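Local atomic coordinates of poly-beta-1,6-N-acetyl-D-glucosamine N-deacetylase (Aggregatibacter actinomycetemcomitans, PDB entry 4U10), a protein that probably removes acetyl groups from the N-acetylglucosamine units of poly-beta-1,6-N-acetyl-D-glucosamine with its polysaccharide deacetylase domain, the part of the longer protein present here. Residues A[44-49]-A[65-70]; A[4-9]-A[243-248]. All coordinates share one frame; numbering follows the deposited sequence.

Contact 1 (A[44-49]-A[65-70]); sequences NGYNVV and PEKAVV
Asn47 lies opposite Ala68 and Val48 opposite Val69 in a parallel pairing held by three backbone hydrogen bonds. Asn47 N donates to Lys67 O at 3.0 Å. Val69 N reaches Asn47 O at 2.9 Å, with a bent N-H...O angle of 139°. Val49 N then bonds to Val69 O more directly, at 164°. CA-H...O contacts reinforce this ladder, as between Val48 CA and Val69 O at 3.2 Å.

A CH-pi contact lies beside it. The bend at chi3 (84°) lays Lys67 CE over one face of the Tyr46 ring, 3.8 Å from the centroid and offset toward the rim. The ring of Trp40 also meets Tyr46.

Apolar packing fills in the rest. Val69 CG2 approaches Tyr46 CD1 obliquely at 3.8 Å. Val49 splits its branches: CG1 slides past Pro65 CG at 3.7 Å, while CG2 meets Val70 CG2 at about a right angle.

The contact joins the two strands of a parallel beta-alpha-beta unit, strand 47-48, helix 51-58 and strand 68-75; Ile54 of the helix packs on both segments, touching Val49 and Val70.

Contact 2 (A[4-9]-A[243-248]); sequences YGVLAY and RYVGRL
Ala8 CB sits over the centre of one face of the Arg247 guanidinium, 3.4 Å from CZ. The guanidinium lies flat against this methyl group. Arg247 CG lies beside the backbone N (chi1 -55°), and the chain bends at chi3 to bring the planar end over Ala8. The stem takes a different neighbour. The side chains of Arg247 and Val6 meet at a slant, with Arg247 CG 3.4 Å from Val6 CG1.

The other branch of Val6 faces Val245. Val6 CG2 meets Val245 CG1 at 3.6 Å, with the two side chains roughly perpendicular. Tyr4 also crosses Val245 at about a right angle, and its OH comes 3.4 Å from Val245 CG2. Leu7 and Leu248 instead lie side by side and point the same way, with Leu7 CD2 4.2 Å from Leu248 CB.

Two backbone bonds fix this parallel pairing. Leu248 N donates to Val6 O at 2.9 Å, and Ala8 N donates to Leu248 O at 2.8 Å. Before this pairing begins, at Gly246, a water bridges the segments: it accepts from Val6 N and donates to Gly246 O.

The polar end of Arg247 is satisfied by its surroundings. NE bonds to Ala231 O, while NH1 bonds to Ser72 OG and forms a salt bridge with the zinc ligand Asp74. With apolar stem packing and this polar grip together, Arg247 is probably held in one orientation beside the metal site, so that it positions Asp74 from the second shell.

Overall arrangement
The centres of the two contacts lie about 13 Å apart, on the same side of the chain's centre. Both reach one mixed sheet, in which strands 3-13 and 68-75 are neighbours; strand 244-245 belongs to a second, three-stranded sheet. Segment 4-9 comes first along the chain, followed by 44-49, 65-70 and, much later, 243-248. Contact 1 therefore falls between the two halves of contact 2. Val70 joins them directly: its N probably bonds to Gly5 O, and its O to Leu7 N. Strand 3-13 pairs in parallel with strand 68-75 and with strand 248-249. Contact 1 is peripheral and partly buried, whereas contact 2 is buried and close to the zinc ligands His10 and Asp74.

Contact 1 (A[44-49]-A[65-70])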
ATOM      1  N   ASN A  44      18.668 -16.283   0.888  1.00 32.65           N
ATOM      2  CA  ASN A  44      19.747 -15.340   1.200  1.00 30.31           C
ATOM      3  C   ASN A  44      19.704 -14.799   2.623  1.00 27.59           C
ATOM      4  O   ASN A  44      20.422 -13.844   2.973  1.00 25.84           O
ATOM      5  CB  ASN A  44      19.756 -14.241   0.183  1.00 31.57           C
ATOM      6  CG  ASN A  44      20.032 -14.791  -1.209  1.00 37.32           C
ATOM      7  OD1 ASN A  44      19.234 -15.564  -1.775  1.00 41.28           O
ATOM      8  ND2 ASN A  44      21.195 -14.490  -1.716  1.00 34.84           N
ATOM      9  N   GLY A  45      18.894 -15.424   3.462  1.00 29.50           N
ATOM     10  CA  GLY A  45      18.942 -15.116   4.904  1.00 30.49           C
ATOM     11  C   GLY A  45      18.013 -14.014   5.342  1.00 32.18           C
ATOM     12  O   GLY A  45      18.080 -13.557   6.505  1.00 31.76           O
ATOM     13  N   TYR A  46      17.151 -13.566   4.419  1.00 28.74           N
ATOM     14  CA  TYR A  46      16.176 -12.531   4.742  1.00 27.19           C
ATOM     15  C   TYR A  46      14.974 -13.229   5.302  1.00 24.91           C
ATOM     16  O   TYR A  46      14.492 -14.225   4.730  1.00 26.85           O
ATOM     17  CB  TYR A  46      15.832 -11.672   3.499  1.00 28.52           C
ATOM     18  CG  TYR A  46      17.013 -10.837   3.086  1.00 30.44           C
ATOM     19  CD1 TYR A  46      17.371  -9.717   3.804  1.00 34.11           C
ATOM     20  CD2 TYR A  46      17.837 -11.227   2.009  1.00 38.13           C
ATOM     21  CE1 TYR A  46      18.482  -8.946   3.449  1.00 37.65           C
ATOM     22  CE2 TYR A  46      18.969 -10.487   1.651  1.00 37.11           C
ATOM     23  CZ  TYR A  46      19.288  -9.349   2.367  1.00 40.58           C
ATOM     24  OH  TYR A  46      20.396  -8.597   2.014  1.00 47.41           O
ATOM     25  N   ASN A  47      14.506 -12.719   6.443  1.00 21.77           N
ATOM     26  CA  ASN A  47      13.384 -13.262   7.167  1.00 19.13           C
ATOM     27  C   ASN A  47      12.217 -12.296   6.979  1.00 18.83           C
ATOM     28  O   ASN A  47      12.262 -11.177   7.472  1.00 16.30           O
ATOM     29  CB  ASN A  47      13.763 -13.347   8.636  1.00 18.42           C
ATOM     30  CG  ASN A  47      14.852 -14.404   8.878  1.00 19.64           C
ATOM     31  OD1 ASN A  47      15.984 -14.131   9.332  1.00 22.59           O
ATOM     32  ND2 ASN A  47      14.518 -15.564   8.575  1.00 16.70           N
ATOM     33  N   VAL A  48      11.181 -12.756   6.303  1.00 18.11           N
ATOM     34  CA  VAL A  48       9.882 -12.059   6.205  1.00 17.36           C
ATOM     35  C   VAL A  48       9.129 -12.069   7.510  1.00 17.45           C
ATOM     36  O   VAL A  48       8.756 -13.106   8.053  1.00 16.40           O
ATOM     37  CB  VAL A  48       9.032 -12.583   5.035  1.00 16.72           C
ATOM     38  CG1 VAL A  48       7.679 -11.865   4.963  1.00 16.64           C
ATOM     39  CG2 VAL A  48       9.803 -12.368   3.743  1.00 15.79           C
ATOM     40  N   VAL A  49       8.902 -10.890   8.026  1.00 15.72           N
ATOM     41  CA  VAL A  49       8.203 -10.740   9.283  1.00 17.35           C
ATOM     42  C   VAL A  49       6.888  -9.988   9.052  1.00 17.75           C
ATOM     43  O   VAL A  49       6.727  -9.265   8.085  1.00 16.05           O
ATOM     44  CB  VAL A  49       9.055  -9.957  10.292  1.00 17.97           C
ATOM     45  CG1 VAL A  49      10.396 -10.690  10.508  1.00 18.44           C
ATOM     46  CG2 VAL A  49       9.229  -8.529   9.812  1.00 19.73           C
ATOM     47  N   PRO A  65      14.036 -11.168  13.897  1.00 30.60           N
ATOM     48  CA  PRO A  65      15.179 -11.938  13.410  1.00 30.42           C
ATOM     49  C   PRO A  65      16.105 -11.044  12.632  1.00 31.42           C
ATOM     50  O   PRO A  65      15.788  -9.846  12.412  1.00 29.56           O
ATOM     51  CB  PRO A  65      14.530 -13.008  12.517  1.00 29.01           C
ATOM     52  CG  PRO A  65      13.271 -12.343  12.038  1.00 30.83           C
ATOM     53  CD  PRO A  65      12.783 -11.543  13.224  1.00 29.46           C
ATOM     54  N   GLU A  66      17.249 -11.602  12.237  1.00 33.17           N
ATOM     55  CA  GLU A  66      18.182 -10.914  11.344  1.00 35.15           C
ATOM     56  C   GLU A  66      17.530 -10.646   9.989  1.00 26.23           C
ATOM     57  O   GLU A  66      16.610 -11.361   9.571  1.00 26.71           O
ATOM     58  CB  GLU A  66      19.486 -11.725  11.129  1.00 38.90           C
ATOM     59  CG  GLU A  66      20.627 -11.362  12.088  1.00 47.84           C
ATOM     60  CD  GLU A  66      21.310 -10.009  11.820  1.00 54.63           C
ATOM     61  OE1 GLU A  66      21.039  -9.347  10.779  1.00 68.75           O
ATOM     62  OE2 GLU A  66      22.132  -9.595  12.672  1.00 55.36           O
ATOM     63  N   LYS A  67      17.995  -9.593   9.352  1.00 23.06           N
ATOM     64  CA  LYS A  67      17.660  -9.273   7.975  1.00 25.95           C
ATOM     65  C   LYS A  67      16.118  -9.345   7.783  1.00 24.11           C
ATOM     66  O   LYS A  67      15.616  -9.991   6.856  1.00 21.24           O
ATOM     67  CB  LYS A  67      18.404 -10.212   7.008  1.00 30.99           C
ATOM     68  CG  LYS A  67      19.889 -10.426   7.361  1.00 35.29           C
ATOM     69  CD  LYS A  67      20.568 -11.358   6.370  1.00 41.61           C
ATOM     70  CE  LYS A  67      21.047 -10.617   5.131  1.00 45.40           C
ATOM     71  NZ  LYS A  67      22.350  -9.941   5.428  1.00 49.12           N
ATOM     72  N   ALA A  68      15.411  -8.691   8.692  1.00 21.24           N
ATOM     73  CA  ALA A  68      13.932  -8.666   8.680  1.00 22.51           C
ATOM     74  C   ALA A  68      13.460  -7.899   7.446  1.00 20.53           C
ATOM     75  O   ALA A  68      14.075  -6.919   7.041  1.00 18.70           O
ATOM     76  CB  ALA A  68      13.402  -8.019   9.961  1.00 24.57           C
ATOM     77  N   VAL A  69      12.372  -8.359   6.837  1.00 20.48           N
ATOM     78  CA  VAL A  69      11.826  -7.734   5.660  1.00 20.21           C
ATOM     79  C   VAL A  69      10.305  -7.829   5.768  1.00 18.27           C
ATOM     80  O   VAL A  69       9.768  -8.849   6.189  1.00 16.06           O
ATOM     81  CB  VAL A  69      12.254  -8.507   4.406  1.00 23.07           C
ATOM     82  CG1 VAL A  69      11.540  -7.971   3.176  1.00 23.01           C
ATOM     83  CG2 VAL A  69      13.770  -8.459   4.262  1.00 26.03           C
ATOM     84  N   VAL A  70       9.621  -6.753   5.388  1.00 16.48           N
ATOM     85  CA  VAL A  70       8.162  -6.697   5.337  1.00 15.04           C
ATOM     86  C   VAL A  70       7.753  -6.642   3.846  1.00 15.17           C
ATOM     87  O   VAL A  70       8.334  -5.893   3.029  1.00 13.78           O
ATOM     88  CB  VAL A  70       7.586  -5.471   6.070  1.00 15.06           C
ATOM     89  CG1 VAL A  70       6.024  -5.411   5.990  1.00 13.30           C
ATOM     90  CG2 VAL A  70       7.957  -5.492   7.534  1.00 15.85           C
TER

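Contact 2 (A[4-9]-A[243-248])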
ATOM      1  N   TYR A   4      14.790  -3.019   9.535  1.00 23.28           N
ATOM      2  CA  TYR A   4      14.037  -3.818   8.571  1.00 21.64           C
ATOM      3  C   TYR A   4      13.876  -3.060   7.239  1.00 21.43           C
ATOM      4  O   TYR A   4      13.888  -1.790   7.214  1.00 20.41           O
ATOM      5  CB  TYR A   4      12.687  -4.248   9.168  1.00 21.37           C
ATOM      6  CG  TYR A   4      11.709  -3.116   9.389  1.00 21.19           C
ATOM      7  CD1 TYR A   4      11.736  -2.362  10.576  1.00 20.78           C
ATOM      8  CD2 TYR A   4      10.819  -2.758   8.392  1.00 18.61           C
ATOM      9  CE1 TYR A   4      10.858  -1.310  10.768  1.00 21.05           C
ATOM     10  CE2 TYR A   4       9.908  -1.740   8.584  1.00 19.30           C
ATOM     11  CZ  TYR A   4       9.942  -1.008   9.760  1.00 19.19           C
ATOM     12  OH  TYR A   4       9.072  -0.013   9.955  1.00 18.20           O
ATOM     13  N   GLY A   5      13.763  -3.851   6.160  1.00 17.52           N
ATOM     14  CA  GLY A   5      13.499  -3.354   4.834  1.00 18.00           C
ATOM     15  C   GLY A   5      12.044  -3.644   4.458  1.00 16.55           C
ATOM     16  O   GLY A   5      11.427  -4.516   5.013  1.00 17.84           O
ATOM     17  N   VAL A   6      11.526  -2.923   3.483  1.00 15.66           N
ATOM     18  CA  VAL A   6      10.159  -3.094   3.040  1.00 14.87           C
ATOM     19  C   VAL A   6      10.091  -3.160   1.528  1.00 14.32           C
ATOM     20  O   VAL A   6      10.645  -2.297   0.872  1.00 16.34           O
ATOM     21  CB  VAL A   6       9.213  -1.981   3.570  1.00 13.95           C
ATOM     22  CG1 VAL A   6       7.775  -2.320   3.169  1.00 14.22           C
ATOM     23  CG2 VAL A   6       9.287  -1.843   5.095  1.00 13.85           C
ATOM     24  N   LEU A   7       9.389  -4.143   0.963  1.00 14.32           N
ATOM     25  CA  LEU A   7       9.171  -4.173  -0.482  1.00 14.36           C
ATOM     26  C   LEU A   7       7.757  -3.744  -0.858  1.00 14.71           C
ATOM     27  O   LEU A   7       6.780  -4.179  -0.240  1.00 14.59           O
ATOM     28  CB  LEU A   7       9.435  -5.527  -1.065  1.00 14.67           C
ATOM     29  CG  LEU A   7      10.764  -6.283  -0.736  1.00 15.59           C
ATOM     30  CD1 LEU A   7      10.892  -7.584  -1.553  1.00 14.74           C
ATOM     31  CD2 LEU A   7      11.952  -5.356  -0.970  1.00 16.50           C
ATOM     32  N   ALA A   8       7.626  -2.892  -1.871  1.00 13.82           N
ATOM     33  CA  ALA A   8       6.279  -2.420  -2.292  1.00 13.02           C
ATOM     34  C   ALA A   8       5.858  -2.998  -3.640  1.00 12.97           C
ATOM     35  O   ALA A   8       6.408  -2.617  -4.689  1.00 13.91           O
ATOM     36  CB  ALA A   8       6.257  -0.880  -2.352  1.00 13.89           C
ATOM     37  N   TYR A   9       4.822  -3.821  -3.643  1.00 13.54           N
ATOM     38  CA  TYR A   9       4.291  -4.465  -4.822  1.00 14.09           C
ATOM     39  C   TYR A   9       2.910  -3.893  -5.130  1.00 14.79           C
ATOM     40  O   TYR A   9       2.327  -3.273  -4.279  1.00 17.14           O
ATOM     41  CB  TYR A   9       4.079  -5.970  -4.604  1.00 14.70           C
ATOM     42  CG  TYR A   9       5.376  -6.786  -4.522  1.00 15.17           C
ATOM     43  CD1 TYR A   9       5.970  -7.323  -5.661  1.00 15.07           C
ATOM     44  CD2 TYR A   9       5.958  -7.060  -3.286  1.00 16.03           C
ATOM     45  CE1 TYR A   9       7.170  -8.046  -5.551  1.00 16.52           C
ATOM     46  CE2 TYR A   9       7.131  -7.823  -3.169  1.00 14.81           C
ATOM     47  CZ  TYR A   9       7.733  -8.292  -4.260  1.00 14.47           C
ATOM     48  OH  TYR A   9       8.926  -9.016  -4.103  1.00 17.69           O
ATOM     49  N   ARG A 243       8.368   6.052  12.496  1.00 23.60           N
ATOM     50  CA  ARG A 243       7.068   6.408  11.957  1.00 26.37           C
ATOM     51  C   ARG A 243       7.087   6.400  10.424  1.00 25.17           C
ATOM     52  O   ARG A 243       6.190   5.849   9.776  1.00 23.02           O
ATOM     53  CB  ARG A 243       6.688   7.803  12.445  1.00 29.58           C
ATOM     54  CG  ARG A 243       6.504   7.908  13.958  1.00 36.82           C
ATOM     55  CD  ARG A 243       6.669   9.386  14.409  1.00 43.00           C
ATOM     56  NE  ARG A 243       5.968   9.731  15.658  1.00 49.72           N
ATOM     57  CZ  ARG A 243       6.226   9.226  16.871  1.00 51.98           C
ATOM     58  NH1 ARG A 243       7.188   8.309  17.080  1.00 49.95           N
ATOM     59  NH2 ARG A 243       5.492   9.647  17.897  1.00 55.54           N
ATOM     60  N   TYR A 244       8.137   6.992   9.862  1.00 25.93           N
ATOM     61  CA  TYR A 244       8.341   7.124   8.388  1.00 26.63           C
ATOM     62  C   TYR A 244       9.018   5.870   7.861  1.00 25.01           C
ATOM     63  O   TYR A 244      10.187   5.628   8.171  1.00 24.38           O
ATOM     64  CB  TYR A 244       9.226   8.359   8.130  1.00 28.01           C
ATOM     65  CG  TYR A 244       9.695   8.679   6.715  1.00 31.25           C
ATOM     66  CD1 TYR A 244       9.169   8.055   5.570  1.00 36.90           C
ATOM     67  CD2 TYR A 244      10.648   9.655   6.528  1.00 38.96           C
ATOM     68  CE1 TYR A 244       9.638   8.390   4.307  1.00 34.38           C
ATOM     69  CE2 TYR A 244      11.104  10.014   5.278  1.00 40.77           C
ATOM     70  CZ  TYR A 244      10.603   9.387   4.172  1.00 39.77           C
ATOM     71  OH  TYR A 244      11.098   9.804   2.950  1.00 43.57           O
ATOM     72  N   VAL A 245       8.304   5.076   7.078  1.00 19.88           N
ATOM     73  CA  VAL A 245       8.832   3.791   6.636  1.00 19.71           C
ATOM     74  C   VAL A 245       9.077   3.874   5.142  1.00 18.27           C
ATOM     75  O   VAL A 245       8.183   4.227   4.421  1.00 18.35           O
ATOM     76  CB  VAL A 245       7.802   2.713   6.894  1.00 21.21           C
ATOM     77  CG1 VAL A 245       8.301   1.395   6.293  1.00 23.73           C
ATOM     78  CG2 VAL A 245       7.528   2.595   8.379  1.00 20.90           C
ATOM     79  N   GLY A 246      10.292   3.648   4.678  1.00 16.82           N
ATOM     80  CA  GLY A 246      10.588   3.577   3.247  1.00 16.87           C
ATOM     81  C   GLY A 246      10.467   2.202   2.656  1.00 17.00           C
ATOM     82  O   GLY A 246      10.580   1.171   3.343  1.00 17.18           O
ATOM     83  N   ARG A 247      10.239   2.165   1.355  1.00 16.63           N
ATOM     84  CA  ARG A 247      10.010   0.942   0.662  1.00 16.23           C
ATOM     85  C   ARG A 247      10.722   0.950  -0.679  1.00 18.54           C
ATOM     86  O   ARG A 247      10.924   2.016  -1.311  1.00 15.65           O
ATOM     87  CB  ARG A 247       8.484   0.742   0.459  1.00 15.65           C
ATOM     88  CG  ARG A 247       7.605   0.782   1.727  1.00 14.45           C
ATOM     89  CD  ARG A 247       6.194   0.288   1.386  1.00 14.16           C
ATOM     90  NE  ARG A 247       5.530   1.224   0.442  1.00 13.06           N
ATOM     91  CZ  ARG A 247       4.396   0.983  -0.212  1.00 13.32           C
ATOM     92  NH1 ARG A 247       3.764  -0.174  -0.078  1.00 13.47           N
ATOM     93  NH2 ARG A 247       3.891   1.884  -1.056  1.00 13.65           N
ATOM     94  N   LEU A 248      11.067  -0.242  -1.160  1.00 18.33           N
ATOM     95  CA  LEU A 248      11.511  -0.381  -2.523  1.00 19.03           C
ATOM     96  C   LEU A 248      10.323  -0.604  -3.463  1.00 18.24           C
ATOM     97  O   LEU A 248       9.593  -1.574  -3.313  1.00 16.83           O
ATOM     98  CB  LEU A 248      12.492  -1.567  -2.614  1.00 21.82           C
ATOM     99  CG  LEU A 248      13.010  -1.846  -4.019  1.00 22.35           C
ATOM    100  CD1 LEU A 248      13.777  -0.645  -4.555  1.00 22.45           C
ATOM    101  CD2 LEU A 248      13.847  -3.093  -3.919  1.00 23.35           C
TER
HETATM  102  O   HOH W   1      12.980  -0.399   3.180  1.00 20.08           O